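Adenylate/guanylate cyclase/hydrolase, alpha/beta fold family (Ruegeria pomeroyi, PDB 3MR7) is the cyclase-homology domain of a longer protein that also carries an alpha/beta-hydrolase region, and probably makes cyclic AMP from ATP. Local coordinates at residues P129-V134 with Q169-A174. Residues are numbered along the deposited sequence; the frame is centred on the assembly and turned at random.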
ATOM      1  N   PRO A 129      -4.343   0.648   7.456  1.00 54.43           N
ATOM      2  CA  PRO A 129      -3.729  -0.339   8.335  1.00 52.75           C
ATOM      3  C   PRO A 129      -4.647  -0.630   9.491  1.00 52.65           C
ATOM      4  O   PRO A 129      -5.214   0.297  10.069  1.00 48.73           O
ATOM      5  CB  PRO A 129      -2.474   0.366   8.816  1.00 48.65           C
ATOM      6  CG  PRO A 129      -2.151   1.347   7.703  1.00 47.73           C
ATOM      7  CD  PRO A 129      -3.493   1.837   7.272  1.00 46.54           C
ATOM      8  N   GLY A 130      -4.797  -1.916   9.791  1.00 51.59           N
ATOM      9  CA  GLY A 130      -5.657  -2.369  10.860  1.00 51.26           C
ATOM     10  C   GLY A 130      -7.121  -2.483  10.497  1.00 40.86           C
ATOM     11  O   GLY A 130      -7.900  -2.887  11.323  1.00 46.33           O
ATOM     12  N   ALA A 131      -7.469  -2.142   9.262  1.00 32.97           N
ATOM     13  CA  ALA A 131      -8.835  -2.078   8.820  1.00 38.61           C
ATOM     14  C   ALA A 131      -9.111  -3.218   7.871  1.00 39.88           C
ATOM     15  O   ALA A 131      -8.271  -4.059   7.677  1.00 42.33           O
ATOM     16  CB  ALA A 131      -9.091  -0.737   8.123  1.00 40.21           C
ATOM     17  N   ILE A 132     -10.299  -3.228   7.287  1.00 35.91           N
ATOM     18  CA  ILE A 132     -10.697  -4.227   6.329  1.00 36.70           C
ATOM     19  C   ILE A 132     -11.447  -3.522   5.201  1.00 49.73           C
ATOM     20  O   ILE A 132     -12.394  -2.803   5.465  1.00 51.82           O
ATOM     21  CB  ILE A 132     -11.710  -5.185   6.926  1.00 38.83           C
ATOM     22  CG1 ILE A 132     -11.206  -5.800   8.215  1.00 43.52           C
ATOM     23  CG2 ILE A 132     -12.034  -6.260   5.933  1.00 36.55           C
ATOM     24  CD1 ILE A 132     -12.188  -6.782   8.806  1.00 46.98           C
ATOM     25  N   CYS A 133     -11.034  -3.719   3.950  1.00 52.91           N
ATOM     26  CA  CYS A 133     -11.766  -3.169   2.804  1.00 46.90           C
ATOM     27  C   CYS A 133     -12.447  -4.287   2.041  1.00 44.39           C
ATOM     28  O   CYS A 133     -11.826  -5.296   1.743  1.00 46.40           O
ATOM     29  CB  CYS A 133     -10.835  -2.405   1.871  1.00 38.39           C
ATOM     30  SG  CYS A 133     -10.479  -0.751   2.421  1.00 50.59           S
ATOM     31  N   VAL A 134     -13.725  -4.120   1.745  1.00 37.56           N
ATOM     32  CA  VAL A 134     -14.468  -5.152   1.016  1.00 36.90           C
ATOM     33  C   VAL A 134     -15.107  -4.543  -0.212  1.00 37.68           C
ATOM     34  O   VAL A 134     -15.468  -3.364  -0.227  1.00 42.93           O
ATOM     35  CB  VAL A 134     -15.550  -5.768   1.886  1.00 40.51           C
ATOM     36  CG1 VAL A 134     -15.014  -5.905   3.308  1.00 37.90           C
ATOM     37  CG2 VAL A 134     -16.821  -4.893   1.872  1.00 35.71           C
ATOM     38  N   GLN A 169     -15.252   0.257   3.691  1.00 45.15           N
ATOM     39  CA  GLN A 169     -14.208   0.060   4.679  1.00 39.94           C
ATOM     40  C   GLN A 169     -14.693   0.102   6.110  1.00 43.93           C
ATOM     41  O   GLN A 169     -15.553   0.889   6.487  1.00 53.00           O
ATOM     42  CB  GLN A 169     -13.106   1.107   4.511  1.00 40.55           C
ATOM     43  CG  GLN A 169     -11.915   0.900   5.432  1.00 41.17           C
ATOM     44  CD  GLN A 169     -10.852   1.936   5.213  1.00 46.91           C
ATOM     45  OE1 GLN A 169     -11.047   3.106   5.540  1.00 57.90           O
ATOM     46  NE2 GLN A 169      -9.719   1.526   4.643  1.00 34.32           N
ATOM     47  N   TRP A 170     -14.091  -0.744   6.918  1.00 48.12           N
ATOM     48  CA  TRP A 170     -14.331  -0.735   8.330  1.00 48.18           C
ATOM     49  C   TRP A 170     -13.012  -0.502   9.026  1.00 52.59           C
ATOM     50  O   TRP A 170     -11.991  -1.096   8.674  1.00 50.75           O
ATOM     51  CB  TRP A 170     -14.890  -2.080   8.739  1.00 49.46           C
ATOM     52  CG  TRP A 170     -14.899  -2.283  10.200  1.00 60.19           C
ATOM     53  CD1 TRP A 170     -15.905  -1.978  11.074  1.00 63.44           C
ATOM     54  CD2 TRP A 170     -13.857  -2.858  10.973  1.00 61.71           C
ATOM     55  NE1 TRP A 170     -15.544  -2.323  12.349  1.00 58.52           N
ATOM     56  CE2 TRP A 170     -14.291  -2.869  12.313  1.00 58.04           C
ATOM     57  CE3 TRP A 170     -12.602  -3.382  10.661  1.00 54.65           C
ATOM     58  CZ2 TRP A 170     -13.516  -3.369  13.329  1.00 47.68           C
ATOM     59  CZ3 TRP A 170     -11.843  -3.861  11.655  1.00 44.33           C
ATOM     60  CH2 TRP A 170     -12.294  -3.856  12.983  1.00 48.74           C
ATOM     61  N   VAL A 171     -13.021   0.393   9.996  1.00 51.16           N
ATOM     62  CA  VAL A 171     -11.863   0.579  10.842  1.00 45.89           C
ATOM     63  C   VAL A 171     -12.286   0.298  12.244  1.00 45.64           C
ATOM     64  O   VAL A 171     -13.439   0.459  12.595  1.00 50.01           O
ATOM     65  CB  VAL A 171     -11.294   2.007  10.792  1.00 48.71           C
ATOM     66  CG1 VAL A 171     -11.132   2.460   9.363  1.00 45.42           C
ATOM     67  CG2 VAL A 171     -12.180   2.961  11.568  1.00 55.57           C
ATOM     68  N   PRO A 172     -11.344  -0.151  13.057  1.00 56.36           N
ATOM     69  CA  PRO A 172     -11.670  -0.421  14.455  1.00 58.46           C
ATOM     70  C   PRO A 172     -12.085   0.847  15.163  1.00 66.86           C
ATOM     71  O   PRO A 172     -11.782   1.956  14.690  1.00 74.97           O
ATOM     72  CB  PRO A 172     -10.368  -0.962  15.029  1.00 43.69           C
ATOM     73  CG  PRO A 172      -9.343  -0.753  13.955  1.00 54.11           C
ATOM     74  CD  PRO A 172     -10.024  -0.657  12.667  1.00 47.39           C
ATOM     75  N   ASP A 173     -12.777   0.663  16.282  1.00 68.31           N
ATOM     76  CA  ASP A 173     -13.353   1.749  17.050  1.00 88.31           C
ATOM     77  C   ASP A 173     -12.409   2.943  17.180  1.00 94.35           C
ATOM     78  O   ASP A 173     -12.860   4.061  17.410  1.00 92.40           O
ATOM     79  CB  ASP A 173     -13.792   1.239  18.428  1.00102.75           C
ATOM     80  CG  ASP A 173     -15.080   0.393  18.371  1.00104.58           C
ATOM     81  OD1 ASP A 173     -16.114   0.828  18.927  1.00 97.62           O
ATOM     82  OD2 ASP A 173     -15.062  -0.708  17.781  1.00107.37           O
ATOM     83  N   ALA A 174     -11.107   2.701  17.016  1.00 98.95           N
ATOM     84  CA  ALA A 174     -10.110   3.773  16.995  1.00 94.25           C
ATOM     85  C   ALA A 174      -9.516   4.015  15.596  1.00 88.89           C
ATOM     86  O   ALA A 174      -9.796   5.034  14.953  1.00 86.19           O
ATOM     87  CB  ALA A 174      -9.011   3.485  18.007  1.00 93.04           C
TER
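I132 and W170 form an antiparallel, hydrogen-bonded pair in the central mixed sheet of the class III nucleotide cyclase fold, I132 N giving to W170 O at 3.1 Å and W170 N to I132 O at 3.0 Å. They join strand 132-135 to the end of strand 161-170; on its other side, strand 132-135 runs parallel to 96-107. The I132 and W170 side chains share one face, under helix 67-84, where both touch L75. W170 holds CG anti to its own backbone N (chi1 168°), which brings the six-membered part of the indole to I132, and I132 CG1 meets W170 CE3 at 3.7 Å. On the other face of the sheet from I132 and W170, C133 and Q169 form the adjoining non-hydrogen-bonded pair. The Q169 chain reaches out extended, its CG 3.7 Å from C133 SG. An alanine in place of Q169 would keep CB but lose CG, and would probably leave C133 SG less closely packed on that side. Beyond the paired strands, A131 CB meets V171 CG1 at 4.0 Å, and P172 CD sits 3.4 Å from the carbonyl oxygen of G130.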